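Local coordinates for dephospho-CoA kinase (Campylobacter jejuni subsp. jejuni serotype O:2, PDB 4ZO4), which probably catalyses the last step of coenzyme A biosynthesis, the ATP-dependent phosphorylation of the 3'-hydroxyl group of dephospho-CoA, at residues 145-148 with 149-153; 161-164 with 165-168; 183-186 with 187-191; 18-21 with 22-26; 81-84 with 85-89. All blocks are in the same frame, centred on the assembly; numbering follows the deposited sequence.

Contact 1: 145-148 with 149-153; sequences KRIM and QRDKL
Ile147 and Leu153 meet through branch methyls, CG2 of Ile147 lying 3.8 Å from CD1 of Leu153. The Ile147 CG2 branch stands anti to its backbone N, which turns it along the helix toward the residues that follow. The same methyl touches the carboxylate of Asp151, whose OD2 is 3.6 Å away. That carboxylate finds its charged partner in Arg161, with which OD2 forms a salt bridge. Ile147 also rests on Leu162 of helix 155-172. Selenomethionine Met148 turns its CG to Leu153 O, and its side chain touches Leu155 and Ala158 of that helix.

The backbone bonds change character along the segment. Gln149 N to Lys145 O is nearly straight at 178°, with a length of 3.2 Å. Asp151 N reaches Ile147 O at 3.0 Å. Leu153 N bonds to Met148 O at 3.2 Å, in the carbonyl plane and on a lone pair. With Lys152 N bonded to Gln149 O and Lys152 at positive phi, this is a Schellman motif ending helix 144-151.

On the exposed side, Arg146 CD packs against Gln149 OE1 at 3.3 Å. The guanidinium and amide planes are 21° apart.

Contact 2: 161-164 with 165-168; sequences RLDS and QIDI
Gln165 runs back along the preceding turn of helix 155-172 toward Arg161, its CG anti to its own carbonyl carbon. This is i to i+4 packing within one continuous alpha-helix. The tight part is the backbone around Arg161 O. This oxygen accepts from Gln165 N at 3.1 Å and from Ser164 OG at 2.6 Å. The bond from the Gln165 N-H is nearly straight, at 175°, while the hydroxyl lies above the carbonyl plane. Ser164 OG sits between its own backbone N and carbonyl carbon, chi1 54°, which brings it back to the carbonyls of the previous turn. Ala160 O is a further, competing partner for it.

The apolar side is looser. Leu162 CG and Ile166 CD1 are 4.1 Å apart, and the two side chains cross at a slant. Leu162 also packs on Leu162 of the third subunit, so this face lies at a subunit interface.

Arg161 and Gln165 are both partly open to solvent. Their flat groups are turned 48° apart. The guanidinium is engaged by carboxylates elsewhere, Asp151 and Glu83 of the second subunit. Asp167 makes a salt bridge with Lys86 of the second subunit. Between Arg161 and Gln165 the touch is made by aliphatic CG of the arginine, 3.6 Å from the amide NE2.

Contact 3: 183-186 with 187-191; sequences NSYA and DFRQE
Arg189 N donates to Tyr185 O at 3.0 Å, the shortest decided hydrogen bond between 183-186 and 187-191. The side chains of the same two residues meet as well. NH2 of Arg189 sits over one face of the phenol ring, 3.3 Å from Tyr185 CD2. The ring and guanidinium planes are inclined by 37°, so the two groups are not stacked flat. The Arg189 chain runs extended from CG to NE, which carries the guanidinium out to the ring.

The start of the helix is held by Ser184. Its carbonyl oxygen accepts from Phe188 N at 3.1 Å, and its hydroxyl takes the backbone N-H of Asp187. This second bond, Asp187 N to Ser184 OG, is weak at 3.3 Å but fairly straight, 168°. Ser184 OG is held between its own N and carbonyl carbon, chi1 69°, and from there it faces the first turn of the helix. Ahead of it, Ser184 N donates to Asn183 OD1 at 2.7 Å. The asparagine amide oxygen thus turns back on the N-H of the next residue, and Asn183 CB lies near Asp187 OD2.

Most of these side chains lie on the surface. Phe188 is the exception. Its CG is anti to the backbone N, and its ring turns inward onto Thr20 of helix 15-27 and Ile179 of strand 177-179. Arg189 touches Ile24 of helix 15-27. Through Phe188 the contact touches Thr20 of the predicted ATP site. The whole is an N-capped helix start, with Ser184 as N-cap of helix 185-200.

Contact 4: 18-21 with 22-26; sequences KSTF and IEIAN
Ile22 packs against the carbonyl of Lys18, its CG1 lying next to the oxygen. CG1 is anti to the Ile22 carbonyl carbon, chi1 -70°, and so lies back along the preceding turn. The backbone bond from Ile22 N to Lys18 O is weak. Ile22 also reaches Val10, Phe115 and Glu117 of the central sheet.

Phe21 is the second large buried group. CE2 of its ring lies 4.4 Å from Ala25 CB. The ring meets Phe115 in a T-shaped (edge-to-face) stack and touches Val10, Ile134 and Ile136. Phe21 O accepts Ala25 N at 3.1 Å.

Thr20 is the third. Its CG2 and Ile24 CD1 lie 3.5 Å apart, the two side chains running side by side and pointing the same way. Ile24 N to Thr20 O is close to straight, at 173°. Glu23 N bonds to Ser19 O.

Lys18, Ser19 and Thr20 belong to the predicted ATP site. They fit the end of a Walker A P-loop, at the start of helix 15-27. The apolar side chains hold this helix against the sheet, while its N-terminal part carries Lys18, Ser19 and Thr20, consistent with binding nucleotide phosphates.

Contact 5: 81-84 with 85-89; sequences NKEA and KKILE
Glu83 and Ile87 lie side by side and point the same way, with OE2 of Glu83 3.6 Å from CD1 of Ile87. The Glu83 chain is extended, with CG anti to the backbone N (chi1 -177°), and this lets it run alongside the isoleucine. Its carboxylate finds its polar partners in the second subunit: OE1 bonds to Ser164 OG there, and OE2 makes a salt bridge with Arg161 NE of that subunit.

Backbone hydrogen bonds run regularly through the turn. Lys85 N binds Asn81 O at 3.1 Å, and Lys86 N binds Lys82 O at the same distance. Ile87 N binds Glu83 O at 3.0 Å. Leu88 N meets Ala84 O at 2.9 Å.

The cap is made by a side chain. Asn81 is the N-cap of helix 82-109, and its OD1 takes two backbone N-H groups of the first turn. The bond from Ala84 N to Asn81 OD1 is 2.9 Å long, with an angle of 151°. That from Glu83 N is weak, being bent to 120°.

One lysine takes its charged partner from outside the chain. Lys85 bends at chi2 and chi3, and its NZ reaches Glu89 of the second subunit in a salt bridge between subunits.

The inner side meets neighbouring helices. Ala84 and Leu88 pack on Val78 of helix 71-80 and on Phe54 of helix 47-54, and Ile87 lies on Ile53.

In the fold
Along the chain the order is contact 4, 5, 1, 2, 3. The fold is that of a P-loop NTPase, with a five-stranded parallel sheet. Contacts 3 and 4 have centres about 12 Å apart and touch by side-chain packing. They bring helices 185-200 and 15-27 together beside the sheet, at the predicted ATP site. Contacts 1 and 2 lie on successive helices, 144-151 and 155-172, with centres about 14 Å apart. A salt bridge and apolar packing join them. Contact 5 stands apart on helix 82-109, its centre about 41 Å from that of contact 3. Contacts 1, 2 and 5 all meet the second subunit, so these helices take part in the assembly.

Contact 1: 145-148 with 149-153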
# COMPACT_ATOMS: atom_id res chain seq x y z
N LYS A 145 9.45 -24.59 -1.55
CA LYS A 145 9.08 -26.01 -1.51
C LYS A 145 9.58 -26.66 -0.23
O LYS A 145 8.90 -27.49 0.38
CB LYS A 145 9.64 -26.79 -2.72
CG LYS A 145 9.81 -26.04 -4.04
CD LYS A 145 8.48 -25.71 -4.72
CE LYS A 145 8.66 -25.50 -6.21
NZ LYS A 145 7.50 -26.04 -6.97
N ARG A 146 10.78 -26.27 0.18
CA ARG A 146 11.34 -26.75 1.42
C ARG A 146 10.58 -26.24 2.64
O ARG A 146 10.70 -26.80 3.71
CB ARG A 146 12.83 -26.41 1.50
CG ARG A 146 13.74 -27.17 0.50
CD ARG A 146 13.73 -28.68 0.71
NE ARG A 146 15.07 -29.29 0.63
CZ ARG A 146 15.94 -29.40 1.65
NH1 ARG A 146 15.65 -28.92 2.86
NH2 ARG A 146 17.12 -29.98 1.45
N ILE A 147 9.80 -25.17 2.50
CA ILE A 147 8.98 -24.69 3.61
C ILE A 147 7.67 -25.48 3.75
O ILE A 147 7.18 -25.69 4.86
CB ILE A 147 8.67 -23.18 3.47
CG1 ILE A 147 9.96 -22.35 3.59
CG2 ILE A 147 7.67 -22.74 4.53
CD1 ILE A 147 9.80 -20.88 3.23
N MSE A 148 7.09 -25.89 2.63
CA MSE A 148 5.85 -26.69 2.63
C MSE A 148 6.11 -28.05 3.22
O MSE A 148 5.35 -28.49 4.06
CB MSE A 148 5.22 -26.83 1.23
CG MSE A 148 4.61 -25.51 0.78
SE MSE A 148 4.38 -25.46 -1.17
CE MSE A 148 2.80 -26.62 -1.28
N GLN A 149 7.19 -28.72 2.79
CA GLN A 149 7.64 -30.00 3.38
C GLN A 149 7.86 -29.89 4.89
O GLN A 149 7.08 -30.40 5.68
CB GLN A 149 8.97 -30.48 2.77
CG GLN A 149 8.95 -30.83 1.29
CD GLN A 149 10.35 -31.04 0.71
OE1 GLN A 149 11.37 -30.92 1.41
NE2 GLN A 149 10.41 -31.36 -0.58
N ARG A 150 8.95 -29.21 5.28
CA ARG A 150 9.39 -29.12 6.66
C ARG A 150 8.29 -28.61 7.58
O ARG A 150 8.00 -29.21 8.61
CB ARG A 150 10.62 -28.19 6.74
CG ARG A 150 11.04 -27.77 8.14
CD ARG A 150 12.09 -28.68 8.74
NE ARG A 150 12.12 -28.55 10.20
CZ ARG A 150 12.66 -27.54 10.88
NH1 ARG A 150 12.62 -27.55 12.21
NH2 ARG A 150 13.23 -26.51 10.25
N ASP A 151 7.67 -27.49 7.20
CA ASP A 151 6.74 -26.81 8.09
C ASP A 151 5.30 -27.26 7.87
O ASP A 151 4.41 -26.80 8.58
CB ASP A 151 6.90 -25.28 7.97
CG ASP A 151 8.37 -24.81 8.20
OD1 ASP A 151 9.16 -25.59 8.77
OD2 ASP A 151 8.72 -23.65 7.84
N LYS A 152 5.08 -28.16 6.91
CA LYS A 152 3.75 -28.76 6.64
C LYS A 152 2.64 -27.75 6.30
O LYS A 152 1.56 -27.74 6.92
CB LYS A 152 3.30 -29.68 7.81
CG LYS A 152 3.34 -31.17 7.51
CD LYS A 152 4.71 -31.79 7.78
CE LYS A 152 4.78 -33.21 7.22
NZ LYS A 152 6.15 -33.78 7.34
N LEU A 153 2.89 -26.89 5.32
CA LEU A 153 1.94 -25.81 4.99
C LEU A 153 1.46 -25.84 3.55
O LEU A 153 2.05 -26.46 2.68
CB LEU A 153 2.55 -24.42 5.25
CG LEU A 153 3.26 -24.18 6.59
CD1 LEU A 153 4.43 -23.22 6.40
CD2 LEU A 153 2.29 -23.66 7.64

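Contact 2: 161-164 with 165-168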
# COMPACT_ATOMS: atom_id res chain seq x y z
N ARG A 161 5.11 -16.95 4.95
CA ARG A 161 6.24 -17.18 5.73
C ARG A 161 7.48 -16.74 4.97
O ARG A 161 8.35 -16.07 5.52
CB ARG A 161 6.32 -18.66 6.08
CG ARG A 161 7.20 -18.87 7.30
CD ARG A 161 7.01 -20.21 7.91
NE ARG A 161 7.06 -20.14 9.37
CZ ARG A 161 7.26 -21.19 10.15
NH1 ARG A 161 7.45 -22.40 9.62
NH2 ARG A 161 7.30 -21.04 11.47
N LEU A 162 7.56 -17.15 3.71
CA LEU A 162 8.70 -16.80 2.84
C LEU A 162 8.86 -15.30 2.64
O LEU A 162 9.99 -14.76 2.63
CB LEU A 162 8.52 -17.45 1.44
CG LEU A 162 9.71 -17.32 0.48
CD1 LEU A 162 11.01 -17.62 1.19
CD2 LEU A 162 9.61 -18.30 -0.65
N ASP A 163 7.74 -14.62 2.44
CA ASP A 163 7.82 -13.18 2.22
C ASP A 163 8.37 -12.47 3.44
O ASP A 163 9.12 -11.52 3.33
CB ASP A 163 6.45 -12.63 1.89
CG ASP A 163 6.03 -12.92 0.46
OD1 ASP A 163 6.90 -13.05 -0.46
OD2 ASP A 163 4.81 -13.03 0.25
N SER A 164 7.98 -12.91 4.62
CA SER A 164 8.39 -12.23 5.82
C SER A 164 9.86 -12.46 6.02
O SER A 164 10.60 -11.52 6.28
CB SER A 164 7.59 -12.71 7.02
OG SER A 164 7.68 -14.10 7.11
N GLN A 165 10.31 -13.70 5.84
CA GLN A 165 11.75 -13.99 5.87
C GLN A 165 12.50 -13.12 4.90
O GLN A 165 13.52 -12.54 5.26
CB GLN A 165 12.03 -15.45 5.60
CG GLN A 165 11.49 -16.37 6.70
CD GLN A 165 11.53 -17.84 6.31
OE1 GLN A 165 12.25 -18.24 5.40
NE2 GLN A 165 10.74 -18.66 7.00
N ILE A 166 12.00 -12.95 3.68
CA ILE A 166 12.74 -12.10 2.73
C ILE A 166 12.85 -10.66 3.24
O ILE A 166 13.93 -10.07 3.25
CB ILE A 166 12.13 -12.09 1.34
CG1 ILE A 166 12.11 -13.52 0.77
CG2 ILE A 166 12.97 -11.21 0.41
CD1 ILE A 166 11.23 -13.65 -0.48
N ASP A 167 11.72 -10.13 3.68
CA ASP A 167 11.69 -8.82 4.29
C ASP A 167 12.68 -8.72 5.50
O ASP A 167 13.45 -7.76 5.58
CB ASP A 167 10.23 -8.44 4.63
CG ASP A 167 9.36 -8.32 3.35
OD1 ASP A 167 9.96 -8.06 2.30
OD2 ASP A 167 8.12 -8.52 3.37
N ILE A 168 12.69 -9.71 6.40
CA ILE A 168 13.65 -9.75 7.50
C ILE A 168 15.10 -9.56 7.01
O ILE A 168 15.84 -8.70 7.53
CB ILE A 168 13.55 -11.05 8.32
CG1 ILE A 168 12.32 -11.03 9.23
CG2 ILE A 168 14.76 -11.21 9.24
CD1 ILE A 168 11.91 -12.40 9.72

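Contact 3: 183-186 with 187-191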
# COMPACT_ATOMS: atom_id res chain seq x y z
N ASN A 183 23.13 -21.89 15.91
CA ASN A 183 23.49 -23.08 16.67
C ASN A 183 22.57 -23.20 17.89
O ASN A 183 21.50 -22.59 17.91
CB ASN A 183 24.97 -23.01 17.03
CG ASN A 183 25.59 -24.39 17.22
OD1 ASN A 183 25.43 -25.00 18.27
ND2 ASN A 183 26.30 -24.86 16.22
N SER A 184 22.99 -23.95 18.91
CA SER A 184 22.16 -24.25 20.08
C SER A 184 21.81 -23.05 20.96
O SER A 184 22.38 -21.96 20.82
CB SER A 184 22.90 -25.25 20.97
OG SER A 184 24.03 -24.64 21.57
N TYR A 185 20.89 -23.28 21.89
CA TYR A 185 20.48 -22.27 22.88
C TYR A 185 21.70 -21.71 23.57
O TYR A 185 21.93 -20.50 23.60
CB TYR A 185 19.58 -22.91 23.94
CG TYR A 185 18.23 -22.26 24.11
CD1 TYR A 185 17.05 -23.00 23.94
CD2 TYR A 185 18.11 -20.92 24.46
CE1 TYR A 185 15.81 -22.42 24.09
CE2 TYR A 185 16.87 -20.33 24.62
CZ TYR A 185 15.72 -21.09 24.43
OH TYR A 185 14.48 -20.52 24.59
N ALA A 186 22.47 -22.63 24.13
CA ALA A 186 23.60 -22.35 25.01
C ALA A 186 24.59 -21.43 24.33
O ALA A 186 25.03 -20.43 24.89
CB ALA A 186 24.26 -23.66 25.38
N ASP A 187 24.94 -21.82 23.11
CA ASP A 187 25.89 -21.06 22.31
C ASP A 187 25.35 -19.65 22.01
O ASP A 187 26.10 -18.68 22.04
CB ASP A 187 26.14 -21.83 21.01
CG ASP A 187 27.34 -21.32 20.25
OD1 ASP A 187 28.45 -21.42 20.80
OD2 ASP A 187 27.17 -20.86 19.08
N PHE A 188 24.06 -19.54 21.74
CA PHE A 188 23.48 -18.23 21.50
C PHE A 188 23.65 -17.34 22.72
O PHE A 188 24.05 -16.18 22.59
CB PHE A 188 22.00 -18.33 21.12
CG PHE A 188 21.28 -17.02 21.15
CD1 PHE A 188 21.76 -15.94 20.41
CD2 PHE A 188 20.12 -16.86 21.90
CE1 PHE A 188 21.10 -14.71 20.44
CE2 PHE A 188 19.46 -15.64 21.93
CZ PHE A 188 19.96 -14.56 21.20
N ARG A 189 23.36 -17.89 23.90
CA ARG A 189 23.47 -17.13 25.15
C ARG A 189 24.89 -16.61 25.39
O ARG A 189 25.06 -15.52 25.94
CB ARG A 189 23.08 -17.97 26.38
CG ARG A 189 21.76 -18.72 26.28
CD ARG A 189 21.22 -19.16 27.64
NE ARG A 189 20.10 -20.07 27.43
CZ ARG A 189 18.95 -20.07 28.11
NH1 ARG A 189 18.73 -19.19 29.09
NH2 ARG A 189 18.00 -20.94 27.79
N GLN A 190 25.89 -17.39 25.03
CA GLN A 190 27.27 -16.98 25.26
C GLN A 190 27.55 -15.73 24.45
O GLN A 190 28.13 -14.75 24.96
CB GLN A 190 28.28 -18.08 24.87
CG GLN A 190 29.64 -17.94 25.55
CD GLN A 190 30.77 -18.58 24.75
OE1 GLN A 190 31.40 -19.54 25.18
NE2 GLN A 190 31.02 -18.03 23.57
N GLU A 191 27.09 -15.78 23.19
CA GLU A 191 27.35 -14.70 22.23
C GLU A 191 26.78 -13.38 22.73
O GLU A 191 27.43 -12.34 22.63
CB GLU A 191 26.78 -15.05 20.84
CG GLU A 191 27.05 -14.00 19.75
CD GLU A 191 28.53 -13.75 19.48
OE1 GLU A 191 29.29 -14.74 19.39
OE2 GLU A 191 28.94 -12.57 19.34

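Contact 4: 18-21 with 22-26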
# COMPACT_ATOMS: atom_id res chain seq x y z
N LYS A 18 15.16 -11.84 20.73
CA LYS A 18 15.11 -10.53 21.33
C LYS A 18 15.01 -10.58 22.87
O LYS A 18 15.62 -9.76 23.58
CB LYS A 18 13.86 -9.87 20.77
CG LYS A 18 13.76 -8.37 20.96
CD LYS A 18 12.55 -7.82 20.20
CE LYS A 18 11.24 -8.57 20.51
NZ LYS A 18 10.04 -7.73 20.28
N SER A 19 14.20 -11.50 23.39
CA SER A 19 13.87 -11.53 24.81
C SER A 19 14.98 -12.17 25.63
O SER A 19 15.19 -11.83 26.80
CB SER A 19 12.58 -12.31 25.03
OG SER A 19 12.73 -13.60 24.48
N THR A 20 15.66 -13.13 25.02
CA THR A 20 16.82 -13.74 25.64
C THR A 20 17.97 -12.74 25.75
O THR A 20 18.56 -12.60 26.82
CB THR A 20 17.27 -14.98 24.85
OG1 THR A 20 16.38 -16.07 25.10
CG2 THR A 20 18.70 -15.36 25.23
N PHE A 21 18.29 -12.03 24.66
CA PHE A 21 19.32 -10.99 24.71
C PHE A 21 19.01 -9.95 25.76
O PHE A 21 19.91 -9.33 26.31
CB PHE A 21 19.49 -10.28 23.39
CG PHE A 21 20.57 -9.23 23.41
CD1 PHE A 21 21.80 -9.48 22.84
CD2 PHE A 21 20.35 -8.00 23.99
CE1 PHE A 21 22.80 -8.52 22.87
CE2 PHE A 21 21.34 -7.03 24.02
CZ PHE A 21 22.56 -7.29 23.45
N ILE A 22 17.72 -9.76 26.02
CA ILE A 22 17.26 -8.83 27.07
C ILE A 22 17.29 -9.43 28.48
O ILE A 22 17.65 -8.74 29.44
CB ILE A 22 15.86 -8.28 26.74
CG1 ILE A 22 15.97 -7.33 25.53
CG2 ILE A 22 15.22 -7.61 27.95
CD1 ILE A 22 16.72 -6.04 25.80
N GLU A 23 16.93 -10.71 28.61
CA GLU A 23 17.04 -11.39 29.88
C GLU A 23 18.49 -11.36 30.37
O GLU A 23 18.76 -11.07 31.53
CB GLU A 23 16.54 -12.83 29.77
CG GLU A 23 16.92 -13.69 30.96
CD GLU A 23 16.59 -13.02 32.29
OE1 GLU A 23 15.39 -12.78 32.54
OE2 GLU A 23 17.52 -12.73 33.08
N ILE A 24 19.40 -11.65 29.46
CA ILE A 24 20.84 -11.62 29.75
C ILE A 24 21.36 -10.18 30.00
O ILE A 24 22.19 -9.97 30.87
CB ILE A 24 21.61 -12.33 28.60
CG1 ILE A 24 21.29 -13.84 28.64
CG2 ILE A 24 23.10 -12.07 28.69
CD1 ILE A 24 21.43 -14.58 27.32
N ALA A 25 20.87 -9.20 29.25
CA ALA A 25 21.31 -7.82 29.46
C ALA A 25 20.89 -7.28 30.84
O ALA A 25 21.63 -6.52 31.48
CB ALA A 25 20.76 -6.94 28.36
N ASN A 26 19.70 -7.68 31.29
CA ASN A 26 19.20 -7.28 32.59
C ASN A 26 20.05 -7.89 33.67
O ASN A 26 20.55 -7.18 34.56
CB ASN A 26 17.76 -7.76 32.81
CG ASN A 26 16.72 -6.87 32.14
OD1 ASN A 26 15.57 -7.26 32.01
ND2 ASN A 26 17.12 -5.68 31.72

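Contact 5: 81-84 with 85-89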
# COMPACT_ATOMS: atom_id res chain seq x y z
N ASN A 81 -11.66 -2.45 9.16
CA ASN A 81 -11.87 -1.12 8.62
C ASN A 81 -10.57 -0.43 8.34
O ASN A 81 -9.75 -0.21 9.25
CB ASN A 81 -12.70 -0.31 9.60
CG ASN A 81 -13.30 0.90 8.98
OD1 ASN A 81 -12.59 1.87 8.69
ND2 ASN A 81 -14.60 0.87 8.78
N LYS A 82 -10.38 -0.10 7.07
CA LYS A 82 -9.20 0.60 6.56
C LYS A 82 -9.07 2.02 7.16
O LYS A 82 -7.98 2.49 7.47
CB LYS A 82 -9.29 0.67 5.04
CG LYS A 82 -7.98 0.85 4.27
CD LYS A 82 -8.20 0.62 2.78
CE LYS A 82 -6.95 0.86 1.95
NZ LYS A 82 -7.14 0.50 0.51
N GLU A 83 -10.19 2.69 7.32
CA GLU A 83 -10.19 4.04 7.81
C GLU A 83 -9.80 4.03 9.27
O GLU A 83 -9.07 4.91 9.73
CB GLU A 83 -11.60 4.67 7.64
CG GLU A 83 -11.71 6.12 8.08
CD GLU A 83 -13.11 6.52 8.52
OE1 GLU A 83 -14.08 6.11 7.86
OE2 GLU A 83 -13.23 7.27 9.52
N ALA A 84 -10.30 3.04 10.01
CA ALA A 84 -9.97 2.90 11.44
C ALA A 84 -8.50 2.65 11.61
O ALA A 84 -7.84 3.24 12.44
CB ALA A 84 -10.75 1.78 12.06
N LYS A 85 -7.97 1.77 10.79
CA LYS A 85 -6.57 1.45 10.83
C LYS A 85 -5.72 2.69 10.61
O LYS A 85 -4.78 2.93 11.37
CB LYS A 85 -6.23 0.42 9.76
CG LYS A 85 -4.91 -0.32 9.99
CD LYS A 85 -4.25 -0.71 8.69
CE LYS A 85 -5.20 -1.43 7.73
NZ LYS A 85 -4.55 -1.77 6.43
N LYS A 86 -6.01 3.48 9.59
CA LYS A 86 -5.16 4.64 9.33
C LYS A 86 -5.28 5.61 10.48
O LYS A 86 -4.30 6.17 10.93
CB LYS A 86 -5.48 5.31 8.02
CG LYS A 86 -5.08 4.50 6.80
CD LYS A 86 -5.28 5.28 5.50
CE LYS A 86 -5.07 4.39 4.28
NZ LYS A 86 -4.92 5.12 2.98
N ILE A 87 -6.48 5.79 11.02
CA ILE A 87 -6.63 6.75 12.10
C ILE A 87 -5.79 6.29 13.29
O ILE A 87 -5.06 7.10 13.89
CB ILE A 87 -8.10 6.99 12.44
CG1 ILE A 87 -8.80 7.74 11.31
CG2 ILE A 87 -8.24 7.89 13.65
CD1 ILE A 87 -10.30 7.81 11.48
N LEU A 88 -5.86 5.00 13.62
CA LEU A 88 -5.10 4.50 14.74
C LEU A 88 -3.58 4.73 14.55
O LEU A 88 -2.90 5.28 15.43
CB LEU A 88 -5.38 3.03 14.96
CG LEU A 88 -4.89 2.62 16.36
CD1 LEU A 88 -5.65 3.36 17.45
CD2 LEU A 88 -5.03 1.11 16.52
N GLU A 89 -3.08 4.33 13.39
CA GLU A 89 -1.68 4.57 13.07
C GLU A 89 -1.32 6.04 13.30
O GLU A 89 -0.36 6.32 13.99
CB GLU A 89 -1.35 4.17 11.63
CG GLU A 89 -1.37 2.66 11.38
CD GLU A 89 -1.52 2.29 9.89
OE1 GLU A 89 -1.63 3.20 9.02
OE2 GLU A 89 -1.54 1.07 9.58